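PDB 2XPI: anaphase-promoting complex subunit CUT9 from Schizosaccharomyces pombe, which serves as a subunit of the anaphase-promoting complex/cyclosome, an E3 ubiquitin ligase that controls progression through mitosis and the G1 phase. Local coordinates for residues A[524-528]-A[529-533]; A[539-542]-A[543-547]; A[557-560]-A[561-565]. All blocks are in the same frame, centred on the assembly; numbering follows the deposited sequence.

Contact 1: A[524-528]-A[529-533]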
loop_
_atom_site.group_PDB
_atom_site.type_symbol
_atom_site.label_atom_id
_atom_site.label_comp_id
_atom_site.label_asym_id
_atom_site.label_seq_id
_atom_site.Cartn_x
_atom_site.Cartn_y
_atom_site.Cartn_z
ATOM N N HIS A 524 21.308 -2.953 -57.751
ATOM C CA HIS A 524 22.018 -1.685 -57.948
ATOM C C HIS A 524 23.532 -1.881 -57.969
ATOM O O HIS A 524 24.242 -1.192 -58.689
ATOM C CB HIS A 524 21.646 -0.667 -56.866
ATOM C CG HIS A 524 20.399 0.103 -57.160
ATOM N ND1 HIS A 524 19.244 -0.038 -56.424
ATOM C CD2 HIS A 524 20.121 1.015 -58.118
ATOM C CE1 HIS A 524 18.309 0.755 -56.910
ATOM N NE2 HIS A 524 18.818 1.412 -57.937
ATOM N N ALA A 525 24.029 -2.815 -57.167
ATOM C CA ALA A 525 25.437 -3.166 -57.220
ATOM C C ALA A 525 25.772 -3.730 -58.596
ATOM O O ALA A 525 26.819 -3.446 -59.151
ATOM C CB ALA A 525 25.778 -4.173 -56.130
ATOM N N TYR A 526 24.863 -4.517 -59.152
ATOM C CA TYR A 526 25.076 -5.174 -60.436
ATOM C C TYR A 526 25.089 -4.209 -61.616
ATOM O O TYR A 526 25.881 -4.385 -62.538
ATOM C CB TYR A 526 24.008 -6.237 -60.682
ATOM C CG TYR A 526 24.196 -7.571 -59.977
ATOM C CD1 TYR A 526 23.088 -8.325 -59.593
ATOM C CD2 TYR A 526 25.463 -8.094 -59.726
ATOM C CE1 TYR A 526 23.225 -9.547 -58.971
ATOM C CE2 TYR A 526 25.615 -9.336 -59.103
ATOM C CZ TYR A 526 24.481 -10.054 -58.723
ATOM O OH TYR A 526 24.582 -11.281 -58.086
ATOM N N ARG A 527 24.210 -3.210 -61.630
ATOM C CA ARG A 527 24.253 -2.266 -62.745
ATOM C C ARG A 527 25.528 -1.444 -62.692
ATOM O O ARG A 527 26.031 -0.998 -63.720
ATOM C CB ARG A 527 23.032 -1.355 -62.798
ATOM C CG ARG A 527 22.652 -0.773 -61.476
ATOM C CD ARG A 527 21.517 0.218 -61.640
ATOM N NE ARG A 527 22.024 1.542 -61.972
ATOM C CZ ARG A 527 22.423 2.430 -61.065
ATOM N NH1 ARG A 527 22.375 2.133 -59.766
ATOM N NH2 ARG A 527 22.881 3.614 -61.461
ATOM N N LYS A 528 26.049 -1.243 -61.484
ATOM C CA LYS A 528 27.306 -0.528 -61.305
ATOM C C LYS A 528 28.442 -1.299 -61.947
ATOM O O LYS A 528 29.299 -0.714 -62.590
ATOM C CB LYS A 528 27.601 -0.332 -59.827
ATOM C CG LYS A 528 26.788 0.764 -59.183
ATOM C CD LYS A 528 27.333 2.134 -59.538
ATOM C CE LYS A 528 26.186 3.040 -59.871
ATOM N NZ LYS A 528 25.267 2.296 -60.796
ATOM N N LEU A 529 28.453 -2.614 -61.759
ATOM C CA LEU A 529 29.433 -3.457 -62.412
ATOM C C LEU A 529 29.005 -3.768 -63.836
ATOM O O LEU A 529 29.585 -4.632 -64.484
ATOM C CB LEU A 529 29.624 -4.757 -61.647
ATOM C CG LEU A 529 30.388 -4.665 -60.336
ATOM C CD1 LEU A 529 30.576 -6.051 -59.758
ATOM C CD2 LEU A 529 31.723 -4.000 -60.570
ATOM N N LYS A 530 27.985 -3.066 -64.321
ATOM C CA LYS A 530 27.488 -3.251 -65.693
ATOM C C LYS A 530 27.166 -4.701 -65.984
ATOM O O LYS A 530 27.363 -5.164 -67.101
ATOM C CB LYS A 530 28.499 -2.742 -66.725
ATOM C CG LYS A 530 28.873 -1.281 -66.542
ATOM C CD LYS A 530 29.883 -0.816 -67.581
ATOM C CE LYS A 530 29.864 0.699 -67.675
ATOM N NZ LYS A 530 28.463 1.211 -67.835
ATOM N N MET A 531 26.704 -5.424 -64.969
ATOM C CA MET A 531 26.163 -6.762 -65.177
ATOM C C MET A 531 24.651 -6.644 -65.262
ATOM O O MET A 531 23.957 -6.878 -64.289
ATOM C CB MET A 531 26.534 -7.672 -64.019
ATOM C CG MET A 531 27.976 -7.582 -63.581
ATOM S SD MET A 531 28.292 -8.861 -62.356
ATOM C CE MET A 531 29.947 -8.440 -61.820
ATOM N N TYR A 532 24.146 -6.271 -66.429
ATOM C CA TYR A 532 22.767 -5.822 -66.554
ATOM C C TYR A 532 21.703 -6.905 -66.381
ATOM O O TYR A 532 20.613 -6.610 -65.907
ATOM C CB TYR A 532 22.570 -5.063 -67.871
ATOM C CG TYR A 532 23.439 -3.831 -67.958
ATOM C CD1 TYR A 532 24.361 -3.670 -68.985
ATOM C CD2 TYR A 532 23.358 -2.838 -66.989
ATOM C CE1 TYR A 532 25.157 -2.545 -69.055
ATOM C CE2 TYR A 532 24.156 -1.708 -67.049
ATOM C CZ TYR A 532 25.056 -1.568 -68.086
ATOM O OH TYR A 532 25.854 -0.448 -68.138
ATOM N N ASP A 533 22.020 -8.142 -66.761
ATOM C CA ASP A 533 21.071 -9.266 -66.680
ATOM C C ASP A 533 20.903 -9.744 -65.244
ATOM O O ASP A 533 19.797 -10.058 -64.817
ATOM C CB ASP A 533 21.516 -10.448 -67.557
ATOM C CG ASP A 533 21.425 -10.148 -69.041
ATOM O OD1 ASP A 533 22.108 -10.838 -69.841
ATOM O OD2 ASP A 533 20.673 -9.222 -69.416
#

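Contact 2: A[539-542]-A[543-547]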
loop_
_atom_site.group_PDB
_atom_site.type_symbol
_atom_site.label_atom_id
_atom_site.label_comp_id
_atom_site.label_asym_id
_atom_site.label_seq_id
_atom_site.Cartn_x
_atom_site.Cartn_y
_atom_site.Cartn_z
ATOM N N LEU A 539 16.581 -6.792 -59.483
ATOM C CA LEU A 539 15.663 -5.664 -59.376
ATOM C C LEU A 539 14.255 -6.179 -59.395
ATOM O O LEU A 539 13.382 -5.629 -58.730
ATOM C CB LEU A 539 15.815 -4.689 -60.552
ATOM C CG LEU A 539 16.784 -3.516 -60.434
ATOM C CD1 LEU A 539 16.741 -2.920 -59.028
ATOM C CD2 LEU A 539 18.152 -3.986 -60.757
ATOM N N ASN A 540 14.048 -7.222 -60.193
ATOM C CA ASN A 540 12.740 -7.818 -60.395
ATOM C C ASN A 540 12.242 -8.463 -59.129
ATOM O O ASN A 540 11.061 -8.365 -58.782
ATOM C CB ASN A 540 12.800 -8.886 -61.493
ATOM C CG ASN A 540 12.752 -8.294 -62.880
ATOM O OD1 ASN A 540 12.664 -7.079 -63.037
ATOM N ND2 ASN A 540 12.806 -9.150 -63.901
ATOM N N GLN A 541 13.156 -9.158 -58.461
ATOM C CA GLN A 541 12.825 -9.895 -57.267
ATOM C C GLN A 541 12.567 -8.857 -56.173
ATOM O O GLN A 541 11.770 -9.077 -55.264
ATOM C CB GLN A 541 13.958 -10.861 -56.922
ATOM C CG GLN A 541 13.749 -11.643 -55.636
ATOM C CD GLN A 541 12.864 -12.852 -55.837
ATOM O OE1 GLN A 541 12.865 -13.446 -56.921
ATOM N NE2 GLN A 541 12.095 -13.223 -54.800
ATOM N N GLY A 542 13.219 -7.705 -56.285
ATOM C CA GLY A 542 12.921 -6.589 -55.410
ATOM C C GLY A 542 11.481 -6.162 -55.614
ATOM O O GLY A 542 10.668 -6.203 -54.699
ATOM N N LEU A 543 11.169 -5.760 -56.836
ATOM C CA LEU A 543 9.831 -5.335 -57.234
ATOM C C LEU A 543 8.752 -6.293 -56.768
ATOM O O LEU A 543 7.660 -5.876 -56.413
ATOM C CB LEU A 543 9.781 -5.205 -58.759
ATOM C CG LEU A 543 8.561 -4.568 -59.407
ATOM C CD1 LEU A 543 8.192 -3.255 -58.745
ATOM C CD2 LEU A 543 8.861 -4.359 -60.868
ATOM N N LEU A 544 9.072 -7.581 -56.768
ATOM C CA LEU A 544 8.119 -8.632 -56.426
ATOM C C LEU A 544 7.633 -8.436 -55.013
ATOM O O LEU A 544 6.430 -8.317 -54.770
ATOM C CB LEU A 544 8.788 -10.005 -56.529
ATOM C CG LEU A 544 8.060 -11.092 -57.313
ATOM C CD1 LEU A 544 9.014 -11.793 -58.293
ATOM C CD2 LEU A 544 7.371 -12.094 -56.363
ATOM N N LEU A 545 8.599 -8.395 -54.095
ATOM C CA LEU A 545 8.352 -8.336 -52.659
ATOM C C LEU A 545 7.687 -7.032 -52.232
ATOM O O LEU A 545 7.172 -6.932 -51.126
ATOM C CB LEU A 545 9.661 -8.536 -51.881
ATOM C CG LEU A 545 10.196 -9.946 -51.603
ATOM C CD1 LEU A 545 9.050 -10.947 -51.479
ATOM C CD2 LEU A 545 11.188 -10.398 -52.659
ATOM N N SER A 546 7.708 -6.032 -53.101
ATOM C CA SER A 546 7.037 -4.772 -52.816
ATOM C C SER A 546 6.152 -4.407 -53.996
ATOM O O SER A 546 6.641 -3.952 -55.032
ATOM C CB SER A 546 8.057 -3.664 -52.586
ATOM O OG SER A 546 8.661 -3.286 -53.815
ATOM N N THR A 547 4.850 -4.599 -53.841
ATOM C CA THR A 547 3.924 -4.385 -54.949
ATOM C C THR A 547 4.100 -3.046 -55.674
ATOM O O THR A 547 4.141 -3.017 -56.904
ATOM C CB THR A 547 2.456 -4.552 -54.509
ATOM O OG1 THR A 547 2.161 -5.948 -54.361
ATOM C CG2 THR A 547 1.518 -3.944 -55.543
#

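Contact 3: A[557-560]-A[561-565]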
loop_
_atom_site.group_PDB
_atom_site.type_symbol
_atom_site.label_atom_id
_atom_site.label_comp_id
_atom_site.label_asym_id
_atom_site.label_seq_id
_atom_site.Cartn_x
_atom_site.Cartn_y
_atom_site.Cartn_z
ATOM N N ALA A 557 14.255 0.504 -65.660
ATOM C CA ALA A 557 14.337 1.239 -66.914
ATOM C C ALA A 557 15.779 1.717 -67.156
ATOM O O ALA A 557 16.356 1.503 -68.225
ATOM C CB ALA A 557 13.364 2.411 -66.901
ATOM N N LEU A 558 16.374 2.345 -66.151
ATOM C CA LEU A 558 17.756 2.740 -66.294
ATOM C C LEU A 558 18.571 1.562 -66.830
ATOM O O LEU A 558 19.394 1.721 -67.735
ATOM C CB LEU A 558 18.338 3.257 -64.981
ATOM C CG LEU A 558 19.799 3.678 -65.117
ATOM C CD1 LEU A 558 20.023 4.524 -66.396
ATOM C CD2 LEU A 558 20.257 4.426 -63.878
ATOM N N VAL A 559 18.348 0.375 -66.284
ATOM C CA VAL A 559 19.097 -0.774 -66.760
ATOM C C VAL A 559 18.734 -1.103 -68.217
ATOM O O VAL A 559 19.620 -1.352 -69.039
ATOM C CB VAL A 559 18.907 -1.997 -65.849
ATOM C CG1 VAL A 559 19.464 -3.236 -66.505
ATOM C CG2 VAL A 559 19.585 -1.758 -64.535
ATOM N N TYR A 560 17.443 -1.077 -68.538
ATOM C CA TYR A 560 16.993 -1.462 -69.870
ATOM C C TYR A 560 17.596 -0.604 -70.969
ATOM O O TYR A 560 18.055 -1.122 -71.996
ATOM C CB TYR A 560 15.460 -1.513 -69.982
ATOM C CG TYR A 560 14.946 -2.866 -69.570
ATOM C CD1 TYR A 560 15.419 -4.008 -70.193
ATOM C CD2 TYR A 560 14.025 -3.014 -68.540
ATOM C CE1 TYR A 560 14.986 -5.258 -69.822
ATOM C CE2 TYR A 560 13.588 -4.265 -68.162
ATOM C CZ TYR A 560 14.076 -5.388 -68.811
ATOM O OH TYR A 560 13.668 -6.654 -68.459
ATOM N N LEU A 561 17.614 0.704 -70.767
ATOM C CA LEU A 561 18.217 1.525 -71.790
ATOM C C LEU A 561 19.743 1.481 -71.753
ATOM O O LEU A 561 20.393 1.994 -72.649
ATOM C CB LEU A 561 17.621 2.940 -71.853
ATOM C CG LEU A 561 17.844 3.995 -70.795
ATOM C CD1 LEU A 561 16.509 4.642 -70.438
ATOM C CD2 LEU A 561 18.484 3.362 -69.613
ATOM N N HIS A 562 20.309 0.828 -70.746
ATOM C CA HIS A 562 21.729 0.490 -70.781
ATOM C C HIS A 562 21.927 -0.728 -71.654
ATOM O O HIS A 562 22.912 -0.834 -72.388
ATOM C CB HIS A 562 22.273 0.201 -69.387
ATOM C CG HIS A 562 22.814 1.412 -68.699
ATOM N ND1 HIS A 562 22.434 1.780 -67.427
ATOM C CD2 HIS A 562 23.683 2.359 -69.122
ATOM C CE1 HIS A 562 23.055 2.896 -67.092
ATOM N NE2 HIS A 562 23.822 3.267 -68.103
ATOM N N LYS A 563 20.980 -1.655 -71.555
ATOM C CA LYS A 563 20.955 -2.815 -72.429
ATOM C C LYS A 563 20.574 -2.391 -73.842
ATOM O O LYS A 563 20.563 -3.213 -74.755
ATOM C CB LYS A 563 19.963 -3.846 -71.903
ATOM C CG LYS A 563 20.272 -4.294 -70.501
ATOM C CD LYS A 563 19.116 -5.093 -69.919
ATOM C CE LYS A 563 18.882 -6.336 -70.734
ATOM N NZ LYS A 563 20.132 -7.121 -70.829
ATOM N N LYS A 564 20.270 -1.102 -73.997
ATOM C CA LYS A 564 19.803 -0.507 -75.259
ATOM C C LYS A 564 18.463 -1.064 -75.726
ATOM O O LYS A 564 18.282 -1.354 -76.899
ATOM C CB LYS A 564 20.849 -0.632 -76.379
ATOM C CG LYS A 564 22.155 0.162 -76.173
ATOM C CD LYS A 564 21.896 1.625 -75.789
ATOM C CE LYS A 564 23.034 2.556 -76.226
ATOM N NZ LYS A 564 22.921 2.996 -77.665
ATOM N N ILE A 565 17.527 -1.215 -74.796
ATOM C CA ILE A 565 16.160 -1.610 -75.126
ATOM C C ILE A 565 15.168 -0.584 -74.576
ATOM O O ILE A 565 14.473 -0.841 -73.591
ATOM C CB ILE A 565 15.809 -2.998 -74.565
ATOM C CG1 ILE A 565 16.891 -4.024 -74.906
ATOM C CG2 ILE A 565 14.471 -3.455 -75.099
ATOM C CD1 ILE A 565 16.533 -5.446 -74.468
#

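Contact 1: A[524-528]-A[529-533]
Y526 and M531 meet across a Schellman motif, the local turn in TPR 13 that ends helix 516-528 and leads into helix 532-545. The evidence is a pair of backbone bonds: M531 N donates to Y526 O at 2.8 Å (N-H...O 151°), and K530 N gives a weak bond to R527 O at 2.9 Å. K530 is the C-prime residue, its phi of 53° turning the chain out of the helix, while the last regular turn is closed by L529 N to A525 O at 3.2 Å. M531 passes at a slant to Y526: its CG lies anti to the carbonyl carbon (chi1 -45°) and the chain beyond is extended, carrying SD to 3.9 Å from Y526 CD2, a Met-aromatic contact in which the sulfur sits obliquely, 5.0 Å from the Y526 ring centroid. Within the turn, K530 CA lies 3.8 Å above one face of the Y532 ring, offset toward its rim, and K530 NZ donates to Y532 OH. Outside, R527 NH2 forms a salt bridge with an acidic side chain of another protein's chain. Y526 OH bonds Q499, the Y526 side chain touches I495 of helix 491-507, A534 and A535, and R527 touches L558 and V559 of helix 550-562.

Contact 2: A[539-542]-A[543-547]
L543, set against the backbone oxygens of L539 and N540 one helical turn back, opens the final stretch of helix 532-545 in TPR 13. Its N donates to L539 O at 2.9 Å, and the N-H...O angle of 175° identifies a regular, nearly straight helix bond; its CB rests 3.4 Å from N540 O. L544 follows with N bonded to N540 O at 2.9 Å, more bent, and its CB lies 3.4 Å from Q541 O, so this leucine meets the preceding turn mainly through backbone oxygens. At L545 the bonding slackens, N reaching Q541 O weakly at 3.4 Å, and a side-chain contact with Q541 is added. CG of Q541 stands opposite the backbone N (chi1 177°), and a bend at chi2 of 82° swings its amide toward the next turn, where NE2 comes 3.7 Å from L545 CD2. The two side chains pass at a slant, an amide beside a methyl rather than a polar pair. S546 has left the helix; its N makes weak bonds to G542 O (3.4 Å) and, within its own segment, to L543 O, consistent with a helix losing its regular bonding here. The stretch lies between two helices of the TPR stack: Q541 and L545 lean on W519 of helix 516-528, with L545 also on A516, whereas L543 packs on V552 and H553 of helix 550-562 and L539 bridges both, touching A520 and I556.

Contact 3: A[557-560]-A[561-565]
The H562 imidazole and the Y560 phenol ring are the flat groups of this helix end in TPR 14, and each is met by a side chain of the opposite segment. L558 runs alongside H562, pointing the same way, and its CD1 lies 3.5 Å from H562 CE1; the backbone oxygen of V559 approaches the imidazole obliquely. K563 keeps the same company with Y560: its CD sits 3.9 Å from Y560 CD1, again oblique to the ring, and equally 3.9 Å from V559 CG1. Bends at chi3 (62°) and chi4 of K563 turn NZ toward D533, with which it forms a salt bridge. L561 N donates to A557 O at 2.9 Å and K563 N to V559 O at 2.9 Å, both close to the C=O direction, and then a Schellman motif stops the helix: K564, with phi of 63°, is its C-prime residue, and I565 N reaches Y560 O at 2.9 Å from above the carbonyl plane. Buried L561 sets its isobutyl group against L558, although the exact place of L561 CD2 is doubtful. With a serine at L561, the isobutyl group would be gone and a gap would probably open against L558 on this buried side of the helix. Around the turn, H562 meets the Y532 ring with planes at about 10° and an aromatic side chain of another protein's chain edge-to-face, Y560 packs on L568 and A569 of helix 566-579, and V559 rests on I536 of helix 532-545.

In the fold
Contacts 1 and 3 are equivalent turns of successive repeats, TPR 13 and TPR 14: each ends a helix with a Schellman motif, has a lysine at C-prime, and touches the other directly. Contact 2 lies about 16 Å from contact 1, centre to centre, at the other end of helix 532-545, where the last bonds of the helix are weak. All three are partly buried; contact 3 has the most buried residues, contact 2 is mostly leucine and backbone. Aromatic and charged side chains mark the two turns. Contact 1 reaches a second protein's chain, probably hcn1, which TPR 13 helps to bind; contact 3, in TPR 14, also touches that protein, whereas contact 2 touches no other chain of the assembly.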